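Side-chain contacts in putative mandelate racemase (Salmonella typhimurium, PDB 2O56), which is of unconfirmed function but binds magnesium and, as a member of the enolase superfamily, may act as a hydro-lyase (dehydratase): residues A76-M81 / A97-I102; E305-C310 / L335-A340. One frame throughout, in Å; residues are numbered along the deposited sequence.

Contact 1: residues A76-M81 / A97-I102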
ATOM      1  N   ALA A  76      -8.215  17.239  32.037  1.00 22.59           N
ATOM      2  CA  ALA A  76      -8.535  16.070  32.857  1.00 28.08           C
ATOM      3  C   ALA A  76     -10.013  15.720  32.794  1.00 22.38           C
ATOM      4  O   ALA A  76     -10.362  14.552  32.788  1.00 26.71           O
ATOM      5  CB  ALA A  76      -8.094  16.296  34.301  1.00 24.23           C
ATOM      6  N   ILE A  77     -10.882  16.726  32.739  1.00 23.46           N
ATOM      7  CA  ILE A  77     -12.309  16.461  32.713  1.00 24.46           C
ATOM      8  C   ILE A  77     -12.679  15.870  31.339  1.00 26.09           C
ATOM      9  O   ILE A  77     -13.442  14.916  31.265  1.00 22.48           O
ATOM     10  CB  ILE A  77     -13.148  17.723  33.049  1.00 26.08           C
ATOM     11  CG1 ILE A  77     -13.119  17.995  34.556  1.00 25.64           C
ATOM     12  CG2 ILE A  77     -14.600  17.591  32.558  1.00 25.90           C
ATOM     13  CD1 ILE A  77     -13.269  19.465  34.927  1.00 26.33           C
ATOM     14  N   TRP A  78     -12.108  16.419  30.267  1.00 26.85           N
ATOM     15  CA  TRP A  78     -12.356  15.882  28.919  1.00 25.65           C
ATOM     16  C   TRP A  78     -11.983  14.389  28.849  1.00 21.53           C
ATOM     17  O   TRP A  78     -12.766  13.550  28.406  1.00 24.60           O
ATOM     18  CB  TRP A  78     -11.607  16.690  27.850  1.00 21.85           C
ATOM     19  CG  TRP A  78     -12.278  16.550  26.482  1.00 27.52           C
ATOM     20  CD1 TRP A  78     -13.228  17.356  25.955  1.00 23.63           C
ATOM     21  CD2 TRP A  78     -12.087  15.486  25.537  1.00 27.62           C
ATOM     22  NE1 TRP A  78     -13.620  16.901  24.713  1.00 27.34           N
ATOM     23  CE2 TRP A  78     -12.928  15.755  24.423  1.00 17.69           C
ATOM     24  CE3 TRP A  78     -11.264  14.364  25.501  1.00 18.60           C
ATOM     25  CZ2 TRP A  78     -12.994  14.907  23.303  1.00 20.01           C
ATOM     26  CZ3 TRP A  78     -11.318  13.529  24.369  1.00 20.22           C
ATOM     27  CH2 TRP A  78     -12.170  13.809  23.294  1.00 13.74           C
ATOM     28  N   GLU A  79     -10.799  14.056  29.340  1.00 23.11           N
ATOM     29  CA  GLU A  79     -10.312  12.691  29.263  1.00 22.30           C
ATOM     30  C   GLU A  79     -11.084  11.760  30.209  1.00 29.19           C
ATOM     31  O   GLU A  79     -11.201  10.575  29.947  1.00 27.62           O
ATOM     32  CB  GLU A  79      -8.804  12.656  29.560  1.00 23.23           C
ATOM     33  CG  GLU A  79      -8.152  11.279  29.411  1.00 23.59           C
ATOM     34  CD  GLU A  79      -7.667  10.964  27.994  1.00 33.64           C
ATOM     35  OE1 GLU A  79      -7.967  11.727  27.044  1.00 31.15           O
ATOM     36  OE2 GLU A  79      -6.966   9.945  27.839  1.00 33.66           O
ATOM     37  N   LYS A  80     -11.606  12.293  31.309  1.00 26.90           N
ATOM     38  CA  LYS A  80     -12.521  11.522  32.142  1.00 25.03           C
ATOM     39  C   LYS A  80     -13.812  11.211  31.409  1.00 19.47           C
ATOM     40  O   LYS A  80     -14.330  10.096  31.490  1.00 25.13           O
ATOM     41  CB  LYS A  80     -12.838  12.265  33.445  1.00 28.10           C
ATOM     42  CG  LYS A  80     -13.497  11.390  34.501  1.00 27.06           C
ATOM     43  CD  LYS A  80     -13.914  12.243  35.716  1.00 25.88           C
ATOM     44  CE  LYS A  80     -14.847  11.437  36.629  1.00 32.49           C
ATOM     45  NZ  LYS A  80     -15.062  12.081  37.953  1.00 32.48           N
ATOM     46  N   MET A  81     -14.343  12.199  30.689  1.00 20.56           N
ATOM     47  CA  MET A  81     -15.548  11.958  29.900  1.00 19.02           C
ATOM     48  C   MET A  81     -15.299  10.927  28.793  1.00 24.37           C
ATOM     49  O   MET A  81     -16.177  10.092  28.484  1.00 23.15           O
ATOM     50  CB  MET A  81     -16.131  13.265  29.381  1.00 22.90           C
ATOM     51  CG  MET A  81     -16.668  14.188  30.512  1.00 20.83           C
ATOM     52  SD  MET A  81     -17.697  15.498  29.834  1.00 27.89           S
ATOM     53  CE  MET A  81     -16.519  16.619  29.039  1.00 21.02           C
ATOM     54  N   ALA A  97     -21.705  15.684  21.613  1.00 25.12           N
ATOM     55  CA  ALA A  97     -22.404  16.972  21.764  1.00 23.63           C
ATOM     56  C   ALA A  97     -22.664  17.339  23.224  1.00 23.96           C
ATOM     57  O   ALA A  97     -22.574  18.510  23.618  1.00 24.01           O
ATOM     58  CB  ALA A  97     -23.703  16.994  20.947  1.00 18.51           C
ATOM     59  N   ALA A  98     -22.952  16.341  24.043  1.00 27.55           N
ATOM     60  CA  ALA A  98     -23.055  16.579  25.486  1.00 26.42           C
ATOM     61  C   ALA A  98     -21.733  16.910  26.164  1.00 28.77           C
ATOM     62  O   ALA A  98     -21.697  17.801  27.003  1.00 24.66           O
ATOM     63  CB  ALA A  98     -23.748  15.426  26.183  1.00 23.81           C
ATOM     64  N   MET A  99     -20.659  16.203  25.798  1.00 23.27           N
ATOM     65  CA  MET A  99     -19.297  16.543  26.219  0.50 23.40           C
ATOM     66  C   MET A  99     -18.954  17.972  25.863  1.00 23.96           C
ATOM     67  O   MET A  99     -18.314  18.672  26.635  1.00 23.72           O
ATOM     68  CB  MET A  99     -18.271  15.640  25.525  0.50 26.22           C
ATOM     69  CG  MET A  99     -18.050  14.291  26.172  0.50 33.69           C
ATOM     70  SD  MET A  99     -16.973  13.303  25.117  0.50 30.90           S
ATOM     71  CE  MET A  99     -15.364  13.765  25.767  0.50  2.89           C
ATOM     72  N   SER A 100     -19.355  18.373  24.654  1.00 22.61           N
ATOM     73  CA  SER A 100     -19.011  19.671  24.095  1.00 21.19           C
ATOM     74  C   SER A 100     -19.653  20.799  24.889  1.00 26.59           C
ATOM     75  O   SER A 100     -18.984  21.774  25.216  1.00 29.82           O
ATOM     76  CB  SER A 100     -19.478  19.756  22.633  1.00 20.86           C
ATOM     77  OG  SER A 100     -18.942  18.686  21.862  1.00 23.31           O
ATOM     78  N   GLY A 101     -20.944  20.654  25.199  1.00 25.86           N
ATOM     79  CA  GLY A 101     -21.660  21.627  26.003  1.00 23.96           C
ATOM     80  C   GLY A 101     -20.969  21.884  27.316  1.00 24.71           C
ATOM     81  O   GLY A 101     -20.756  23.031  27.694  1.00 27.37           O
ATOM     82  N   ILE A 102     -20.611  20.801  27.999  1.00 25.38           N
ATOM     83  CA  ILE A 102     -19.895  20.852  29.272  1.00 22.69           C
ATOM     84  C   ILE A 102     -18.541  21.515  29.127  1.00 30.69           C
ATOM     85  O   ILE A 102     -18.187  22.395  29.918  1.00 26.90           O
ATOM     86  CB  ILE A 102     -19.753  19.448  29.857  1.00 17.99           C
ATOM     87  CG1 ILE A 102     -21.124  18.994  30.386  1.00 23.21           C
ATOM     88  CG2 ILE A 102     -18.723  19.400  30.980  1.00 27.20           C
ATOM     89  CD1 ILE A 102     -21.178  17.570  30.792  1.00 23.22           C
TER
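Trp78 and Met99 meet because their torsions send them into the gap between two nearly antiparallel helices: the indole CG stands anti to its own backbone N (chi1 -156°), while Met99 runs out extended and then turns at its thioether (chi3 90°). The helices, 74-83 and 93-114, form a helical hairpin in the N-terminal capping domain of the enolase superfamily; the short segments run at 163° to one another, their axes 10.9 Å apart. Met99 is modelled in two conformations; the contacts of its sulfur and methyl given here hold for one of them and are uncertain to that extent. In this conformer Met99 CE lies over the indole face, 3.6 Å from the centroid of the six-membered ring of Trp78, near the ring normal, a CH-pi contact. The sulfur stands farther back, with Met99 SD 5.1 Å from that centroid, an oblique Met-aromatic contact. Trp suits this place because its flat face receives the methyl while its NE1 is hydrogen-bonded to Gly301 O; Trp277 meets the indole edge-to-face. Met81 lies alongside Met99, the two unbranched chains pointing opposite ways, and Met81 CB is 3.7 Å from Met99 CE in the same conformer. Slender, flexible methionines can fill such a buried gap without polar groups that would need partners. Ile102, one turn along from Met99, adds a branched wall that also packs on Leu62 and Ile66 of helix 52-66. Its CG2 approaches Met81 CE at 4.0 Å, and the same Met81 CE reaches the helix backbone, 3.6 Å from Met99 O.

Contact 2: residues E305-C310 / L335-A340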
ATOM      1  N   GLU A 305     -11.225  20.009  22.418  1.00 24.88           N
ATOM      2  CA  GLU A 305     -10.989  19.058  21.343  1.00 22.19           C
ATOM      3  C   GLU A 305     -10.966  19.737  19.975  1.00 23.47           C
ATOM      4  O   GLU A 305     -10.140  19.389  19.118  1.00 21.92           O
ATOM      5  CB  GLU A 305     -12.035  17.930  21.366  1.00 19.21           C
ATOM      6  CG  GLU A 305     -11.716  16.813  20.392  1.00 18.57           C
ATOM      7  CD  GLU A 305     -10.600  15.889  20.853  1.00 27.76           C
ATOM      8  OE1 GLU A 305     -10.041  16.074  21.963  1.00 23.07           O
ATOM      9  OE2 GLU A 305     -10.258  14.973  20.080  1.00 25.45           O
ATOM     10  N   VAL A 306     -11.852  20.696  19.744  1.00 21.77           N
ATOM     11  CA  VAL A 306     -11.844  21.344  18.422  1.00 19.10           C
ATOM     12  C   VAL A 306     -10.547  22.132  18.139  1.00 19.72           C
ATOM     13  O   VAL A 306     -10.036  22.110  17.018  1.00 27.13           O
ATOM     14  CB  VAL A 306     -13.166  22.116  18.118  1.00 21.67           C
ATOM     15  CG1 VAL A 306     -13.049  22.949  16.845  1.00 19.58           C
ATOM     16  CG2 VAL A 306     -14.330  21.107  17.962  1.00 19.32           C
ATOM     17  N   LYS A 307      -9.985  22.797  19.151  1.00 20.87           N
ATOM     18  CA  LYS A 307      -8.657  23.385  18.999  1.00 26.98           C
ATOM     19  C   LYS A 307      -7.641  22.333  18.537  1.00 23.13           C
ATOM     20  O   LYS A 307      -6.847  22.588  17.657  1.00 24.24           O
ATOM     21  CB  LYS A 307      -8.188  24.053  20.302  1.00 19.97           C
ATOM     22  CG  LYS A 307      -6.857  24.790  20.207  1.00 23.35           C
ATOM     23  CD  LYS A 307      -6.930  25.974  19.235  1.00 24.73           C
ATOM     24  CE  LYS A 307      -5.624  26.791  19.233  1.00 33.75           C
ATOM     25  NZ  LYS A 307      -4.382  25.941  19.130  1.00 27.71           N
ATOM     26  N   LYS A 308      -7.676  21.155  19.149  1.00 21.27           N
ATOM     27  CA  LYS A 308      -6.765  20.064  18.777  1.00 21.03           C
ATOM     28  C   LYS A 308      -6.998  19.555  17.348  1.00 23.52           C
ATOM     29  O   LYS A 308      -6.042  19.321  16.597  1.00 21.26           O
ATOM     30  CB  LYS A 308      -6.875  18.938  19.800  1.00 25.28           C
ATOM     31  CG  LYS A 308      -6.524  19.401  21.215  1.00 16.09           C
ATOM     32  CD  LYS A 308      -6.752  18.244  22.212  1.00 19.72           C
ATOM     33  CE  LYS A 308      -6.263  18.632  23.599  1.00 18.65           C
ATOM     34  NZ  LYS A 308      -6.560  17.505  24.576  1.00 21.05           N
ATOM     35  N   ILE A 309      -8.266  19.424  16.967  1.00 24.11           N
ATOM     36  CA  ILE A 309      -8.637  19.150  15.576  1.00 22.63           C
ATOM     37  C   ILE A 309      -8.023  20.144  14.596  1.00 25.28           C
ATOM     38  O   ILE A 309      -7.392  19.740  13.623  1.00 24.03           O
ATOM     39  CB  ILE A 309     -10.183  19.042  15.404  1.00 25.15           C
ATOM     40  CG1 ILE A 309     -10.712  17.823  16.164  1.00 19.90           C
ATOM     41  CG2 ILE A 309     -10.589  18.971  13.903  1.00 21.10           C
ATOM     42  CD1 ILE A 309     -12.243  17.763  16.254  1.00 19.24           C
ATOM     43  N   CYS A 310      -8.178  21.444  14.856  1.00 23.97           N
ATOM     44  CA  CYS A 310      -7.669  22.475  13.946  1.00 24.70           C
ATOM     45  C   CYS A 310      -6.161  22.426  13.819  1.00 24.74           C
ATOM     46  O   CYS A 310      -5.629  22.626  12.724  1.00 24.52           O
ATOM     47  CB  CYS A 310      -8.105  23.882  14.376  1.00 25.01           C
ATOM     48  SG  CYS A 310      -9.872  24.092  14.414  1.00 26.32           S
ATOM     49  N   LEU A 335     -16.591  32.311  16.883  1.00 30.49           N
ATOM     50  CA  LEU A 335     -15.801  33.521  16.649  1.00 27.02           C
ATOM     51  C   LEU A 335     -14.452  33.552  17.364  1.00 26.91           C
ATOM     52  O   LEU A 335     -13.467  34.006  16.787  1.00 29.75           O
ATOM     53  CB  LEU A 335     -16.609  34.782  16.974  1.00 29.46           C
ATOM     54  CG  LEU A 335     -17.871  34.952  16.134  1.00 27.76           C
ATOM     55  CD1 LEU A 335     -18.640  36.172  16.600  1.00 29.88           C
ATOM     56  CD2 LEU A 335     -17.553  35.026  14.634  1.00 27.15           C
ATOM     57  N   HIS A 336     -14.424  33.084  18.615  1.00 19.65           N
ATOM     58  CA  HIS A 336     -13.194  32.937  19.370  1.00 24.61           C
ATOM     59  C   HIS A 336     -12.199  31.952  18.758  1.00 27.13           C
ATOM     60  O   HIS A 336     -10.998  32.234  18.662  1.00 27.40           O
ATOM     61  CB  HIS A 336     -13.516  32.518  20.811  1.00 21.77           C
ATOM     62  CG  HIS A 336     -14.122  33.612  21.644  1.00 34.30           C
ATOM     63  ND1 HIS A 336     -13.387  34.671  22.134  1.00 32.05           N
ATOM     64  CD2 HIS A 336     -15.395  33.815  22.064  1.00 37.36           C
ATOM     65  CE1 HIS A 336     -14.180  35.482  22.811  1.00 34.69           C
ATOM     66  NE2 HIS A 336     -15.403  34.982  22.790  1.00 30.17           N
ATOM     67  N   MET A 337     -12.684  30.786  18.359  1.00 27.61           N
ATOM     68  CA  MET A 337     -11.811  29.777  17.758  1.00 22.62           C
ATOM     69  C   MET A 337     -11.274  30.334  16.451  1.00 22.58           C
ATOM     70  O   MET A 337     -10.083  30.276  16.186  1.00 25.57           O
ATOM     71  CB  MET A 337     -12.596  28.487  17.491  1.00 25.12           C
ATOM     72  CG  MET A 337     -11.737  27.256  17.046  1.00 23.57           C
ATOM     73  SD  MET A 337     -10.680  26.593  18.343  1.00 27.61           S
ATOM     74  CE  MET A 337     -11.885  25.857  19.441  1.00 23.83           C
ATOM     75  N   GLU A 338     -12.166  30.882  15.642  1.00 20.69           N
ATOM     76  CA  GLU A 338     -11.795  31.342  14.311  1.00 27.12           C
ATOM     77  C   GLU A 338     -10.852  32.557  14.357  1.00 28.90           C
ATOM     78  O   GLU A 338     -10.170  32.853  13.381  1.00 29.07           O
ATOM     79  CB  GLU A 338     -13.056  31.646  13.505  1.00 26.16           C
ATOM     80  CG  GLU A 338     -13.876  30.388  13.219  1.00 33.78           C
ATOM     81  CD  GLU A 338     -15.249  30.669  12.635  1.00 38.75           C
ATOM     82  OE1 GLU A 338     -15.867  31.683  13.016  1.00 35.93           O
ATOM     83  OE2 GLU A 338     -15.723  29.853  11.810  1.00 36.00           O
ATOM     84  N   THR A 339     -10.817  33.240  15.501  1.00 25.63           N
ATOM     85  CA  THR A 339      -9.936  34.387  15.699  1.00 21.49           C
ATOM     86  C   THR A 339      -8.522  33.947  15.972  1.00 23.52           C
ATOM     87  O   THR A 339      -7.573  34.561  15.480  1.00 23.53           O
ATOM     88  CB  THR A 339     -10.435  35.297  16.866  1.00 27.23           C
ATOM     89  OG1 THR A 339     -11.710  35.826  16.527  1.00 24.37           O
ATOM     90  CG2 THR A 339      -9.499  36.457  17.129  1.00 27.21           C
ATOM     91  N   ALA A 340      -8.391  32.878  16.769  1.00 21.28           N
ATOM     92  CA  ALA A 340      -7.096  32.412  17.240  1.00 17.91           C
ATOM     93  C   ALA A 340      -6.336  31.516  16.248  1.00 25.78           C
ATOM     94  O   ALA A 340      -5.103  31.603  16.131  1.00 29.15           O
ATOM     95  CB  ALA A 340      -7.276  31.659  18.553  1.00 23.31           C
TER
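Met337 spans the groove to Val306 and Lys307, linking two consecutive outer helices, 302-314 and 328-340, of the TIM-barrel-like C-terminal domain. Its CG is anti to the backbone N, which aims the chain at the neighbouring helix; bends at chi2 (69°) and chi3 (70°) then lay the thioether against helix 302-314. The methyl settles on backbone and side chain alike: Met337 CE is 3.6 Å from Lys307 N and 4.1 Å from Val306 CG1. A beta-branched valine fits here, since its CG1, also anti to the backbone N, gives a short, rigid, apolar surface for the methyl. Lys307 serves in two ways. Its aliphatic part passes the sulfur at a slant, with Lys307 CD 3.9 Å from Met337 SD, while a bend at chi2 (64°) and another at chi4 shape the chain on its way to the ammonium. That charge is held away from the apolar contact by salt bridges to Glu75 of the second subunit and to Asp311 of its own helix. Between the two segments the contact is van der Waals packing, without a hydrogen bond. The sulfur also lies close to the helix backbone, Met337 SD being 3.8 Å from Lys307 CA.

From the N terminus, the chain builds three antiparallel strands and helix 52-66 before contact 1 closes the short loop between helices 74-83 and 93-114. It then passes into the barrel, with the magnesium ligands Glu221, Glu247 and Glu273 at or just past the ends of its parallel strands. Contact 2 closes a later loop, with strand 319-320 lying between its helices. The loops follow in series, neither nested nor crossed. Even so, the two domains touch directly, Trp78 CH2 packing 3.4 Å from Glu305 OE1, and Lys308 forms a salt bridge to Glu75 of the same chain. Both contacts also border the second subunit. Strand 395-398 finally returns to the N-terminal sheet, beside strand 6-13.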